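PDB 5J78: acetaldehyde dehydrogenase (Acetylating) from Geobacillus thermoglucosidasius, which probably catalyses the reversible, NAD-dependent conversion of acetaldehyde and coenzyme A into acetyl-CoA. Local coordinates for residues I254-I262 against K288-Q296. Sequence-based numbering, arbitrary orientation.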
loop_
_atom_site.group_PDB
_atom_site.type_symbol
_atom_site.label_atom_id
_atom_site.label_comp_id
_atom_site.label_asym_id
_atom_site.label_seq_id
_atom_site.Cartn_x
_atom_site.Cartn_y
_atom_site.Cartn_z
ATOM N N ILE A 254 19.262 -52.062 4.001
ATOM C CA ILE A 254 19.011 -51.212 5.174
ATOM C C ILE A 254 20.268 -50.501 5.684
ATOM O O ILE A 254 20.231 -49.315 6.023
ATOM C CB ILE A 254 18.382 -52.035 6.320
ATOM C CG1 ILE A 254 16.988 -52.508 5.890
ATOM C CG2 ILE A 254 18.297 -51.211 7.625
ATOM C CD1 ILE A 254 16.336 -53.490 6.822
ATOM N N ALA A 255 21.386 -51.206 5.715
ATOM C CA ALA A 255 22.625 -50.605 6.183
ATOM C C ALA A 255 23.062 -49.439 5.284
ATOM O O ALA A 255 23.492 -48.381 5.762
ATOM C CB ALA A 255 23.704 -51.645 6.250
ATOM N N LYS A 256 22.965 -49.645 3.978
ATOM C CA LYS A 256 23.378 -48.628 3.011
ATOM C C LYS A 256 22.415 -47.422 3.034
ATOM O O LYS A 256 22.823 -46.258 2.915
ATOM C CB LYS A 256 23.450 -49.258 1.618
ATOM C CG LYS A 256 23.854 -48.331 0.491
ATOM C CD LYS A 256 25.301 -47.906 0.618
ATOM C CE LYS A 256 25.678 -46.907 -0.462
ATOM N NZ LYS A 256 26.452 -45.770 0.116
ATOM N N ALA A 257 21.135 -47.716 3.207
ATOM C CA ALA A 257 20.110 -46.689 3.231
ATOM C C ALA A 257 20.305 -45.765 4.429
ATOM O O ALA A 257 20.302 -44.537 4.290
ATOM C CB ALA A 257 18.741 -47.324 3.273
ATOM N N VAL A 258 20.498 -46.365 5.600
ATOM C CA VAL A 258 20.710 -45.612 6.827
ATOM C C VAL A 258 21.951 -44.751 6.731
ATOM O O VAL A 258 21.946 -43.601 7.179
ATOM C CB VAL A 258 20.843 -46.549 8.062
ATOM C CG1 VAL A 258 21.350 -45.788 9.300
ATOM C CG2 VAL A 258 19.530 -47.176 8.358
ATOM N N GLN A 259 23.013 -45.319 6.171
ATOM C CA GLN A 259 24.249 -44.582 5.966
ATOM C C GLN A 259 24.039 -43.364 5.065
ATOM O O GLN A 259 24.531 -42.269 5.360
ATOM C CB GLN A 259 25.314 -45.508 5.372
ATOM C CG GLN A 259 26.688 -44.888 5.222
ATOM C CD GLN A 259 26.831 -44.038 3.969
ATOM O OE1 GLN A 259 26.527 -44.486 2.860
ATOM N NE2 GLN A 259 27.294 -42.799 4.142
ATOM N N LEU A 260 23.323 -43.543 3.962
ATOM C CA LEU A 260 23.078 -42.425 3.054
ATOM C C LEU A 260 22.250 -41.347 3.764
ATOM O O LEU A 260 22.541 -40.150 3.636
ATOM C CB LEU A 260 22.373 -42.900 1.769
ATOM C CG LEU A 260 23.223 -43.768 0.837
ATOM C CD1 LEU A 260 22.368 -44.597 -0.129
ATOM C CD2 LEU A 260 24.225 -42.924 0.080
ATOM N N ILE A 261 21.254 -41.780 4.541
ATOM C CA ILE A 261 20.351 -40.865 5.240
ATOM C C ILE A 261 21.070 -40.073 6.336
ATOM O O ILE A 261 20.871 -38.864 6.473
ATOM C CB ILE A 261 19.161 -41.626 5.857
ATOM C CG1 ILE A 261 18.188 -42.073 4.756
ATOM C CG2 ILE A 261 18.412 -40.748 6.847
ATOM C CD1 ILE A 261 17.190 -43.141 5.221
ATOM N N ILE A 262 21.924 -40.741 7.107
ATOM C CA ILE A 262 22.608 -40.072 8.212
ATOM C C ILE A 262 23.639 -39.102 7.664
ATOM O O ILE A 262 23.770 -37.979 8.155
ATOM C CB ILE A 262 23.277 -41.091 9.180
ATOM C CG1 ILE A 262 22.206 -41.769 10.022
ATOM C CG2 ILE A 262 24.276 -40.399 10.089
ATOM C CD1 ILE A 262 22.724 -42.940 10.920
ATOM N N LYS A 288 14.911 -53.825 12.420
ATOM C CA LYS A 288 16.242 -53.782 11.803
ATOM C C LYS A 288 16.694 -52.338 11.534
ATOM O O LYS A 288 17.871 -52.002 11.691
ATOM C CB LYS A 288 16.282 -54.553 10.486
ATOM C CG LYS A 288 16.081 -56.043 10.570
ATOM C CD LYS A 288 16.732 -56.702 9.351
ATOM C CE LYS A 288 16.275 -58.135 9.142
ATOM N NZ LYS A 288 14.826 -58.177 8.797
ATOM N N VAL A 289 15.754 -51.487 11.131
ATOM C CA VAL A 289 16.087 -50.118 10.745
ATOM C C VAL A 289 16.496 -49.342 11.997
ATOM O O VAL A 289 17.539 -48.675 12.022
ATOM C CB VAL A 289 14.889 -49.430 10.004
ATOM C CG1 VAL A 289 15.113 -47.952 9.839
ATOM C CG2 VAL A 289 14.700 -50.037 8.627
ATOM N N VAL A 290 15.681 -49.456 13.039
ATOM C CA VAL A 290 15.963 -48.814 14.321
ATOM C C VAL A 290 17.349 -49.226 14.848
ATOM O O VAL A 290 18.140 -48.394 15.305
ATOM C CB VAL A 290 14.879 -49.176 15.364
ATOM C CG1 VAL A 290 15.342 -48.851 16.799
ATOM C CG2 VAL A 290 13.588 -48.452 15.066
ATOM N N ALA A 291 17.646 -50.516 14.758
ATOM C CA ALA A 291 18.885 -51.035 15.303
ATOM C C ALA A 291 20.050 -50.529 14.468
ATOM O O ALA A 291 21.089 -50.136 15.002
ATOM C CB ALA A 291 18.849 -52.578 15.348
ATOM N N GLU A 292 19.869 -50.502 13.152
ATOM C CA GLU A 292 20.913 -50.005 12.274
ATOM C C GLU A 292 21.158 -48.495 12.492
ATOM O O GLU A 292 22.304 -48.031 12.454
ATOM C CB GLU A 292 20.554 -50.293 10.818
ATOM C CG GLU A 292 21.690 -50.056 9.849
ATOM C CD GLU A 292 22.842 -51.021 10.055
ATOM O OE1 GLU A 292 22.591 -52.244 10.071
ATOM O OE2 GLU A 292 23.996 -50.563 10.196
ATOM N N LEU A 293 20.090 -47.741 12.736
ATOM C CA LEU A 293 20.215 -46.308 13.023
ATOM C C LEU A 293 20.979 -46.102 14.342
ATOM O O LEU A 293 21.888 -45.265 14.431
ATOM C CB LEU A 293 18.837 -45.632 13.108
ATOM C CG LEU A 293 18.163 -45.182 11.796
ATOM C CD1 LEU A 293 16.645 -45.035 11.985
ATOM C CD2 LEU A 293 18.766 -43.859 11.293
ATOM N N LYS A 294 20.598 -46.852 15.373
ATOM C CA LYS A 294 21.313 -46.785 16.647
ATOM C C LYS A 294 22.786 -47.111 16.442
ATOM O O LYS A 294 23.657 -46.404 16.955
ATOM C CB LYS A 294 20.675 -47.724 17.677
ATOM C CG LYS A 294 19.401 -47.158 18.315
ATOM C CD LYS A 294 18.837 -48.093 19.354
ATOM C CE LYS A 294 17.691 -47.486 20.097
ATOM N NZ LYS A 294 17.025 -48.507 20.964
ATOM N N GLN A 295 23.064 -48.160 15.671
ATOM C CA GLN A 295 24.437 -48.589 15.446
ATOM C C GLN A 295 25.262 -47.521 14.759
ATOM O O GLN A 295 26.477 -47.459 14.941
ATOM C CB GLN A 295 24.462 -49.882 14.618
ATOM C CG GLN A 295 25.814 -50.573 14.573
ATOM C CD GLN A 295 26.191 -51.249 15.894
ATOM O OE1 GLN A 295 25.338 -51.808 16.599
ATOM N NE2 GLN A 295 27.472 -51.199 16.233
ATOM N N GLN A 296 24.608 -46.672 13.974
ATOM C CA GLN A 296 25.321 -45.659 13.194
ATOM C C GLN A 296 25.241 -44.256 13.826
ATOM O O GLN A 296 25.636 -43.259 13.204
ATOM C CB GLN A 296 24.777 -45.633 11.749
ATOM C CG GLN A 296 25.066 -46.914 10.953
ATOM C CD GLN A 296 24.898 -46.779 9.428
ATOM O OE1 GLN A 296 25.263 -45.760 8.831
ATOM N NE2 GLN A 296 24.361 -47.827 8.795
#
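The Gln296 carboxamide lies with one face over Val258, whose CG1 stands 3.7 Å from Gln296 CD. At its edge NE2 makes two hydrogen bonds, and OE1 lies against Gln259 CA and CB. One NE2 hydrogen reaches Ala255 O at 3.2 Å, in the carbonyl plane and on a lone pair (N-H...O 159°). The other goes to Glu292 OE2 at 3.1 Å, on the anti side and tilted out of the carboxylate plane. The Glu292 carboxylate presents a face to the Ala255 methyl, with Glu292 CD 4.0 Å from Ala255 CB; a bend at chi2 (66°) turns it back to the Gln296 amide.

Beside this polar patch the packing is aliphatic. Leu293 CD2 touches Val258 CG1 at 3.8 Å, Ile262 CD1 presses on Gln296 CB at 3.5 Å, and Ile254 sets CG2 against Val289 CG2 and CD1 against Lys288 CB. The helices cross at -51°, their axes 9.6 Å apart, as neighbours on one face of the parallel sheet of what is, by family, the catalytic domain; Leu279 and Val281 of the intervening strand 276-282 lie beneath Ile261 and Val289.

Were Gln296 replaced by an alanine, Ala255 O would probably lose its second donor, Glu292 OE2 its amide partner and Val258 CG1 its cover. The example shows one side-chain amide linking a helix carbonyl to a carboxylate: Ala255 O, already bonded to Gln259 N, accepts a second donor from the residue just past the end of the next helix, and NE2 thereby ties it to a probably negative group across an interface whose other contacts are mostly aliphatic.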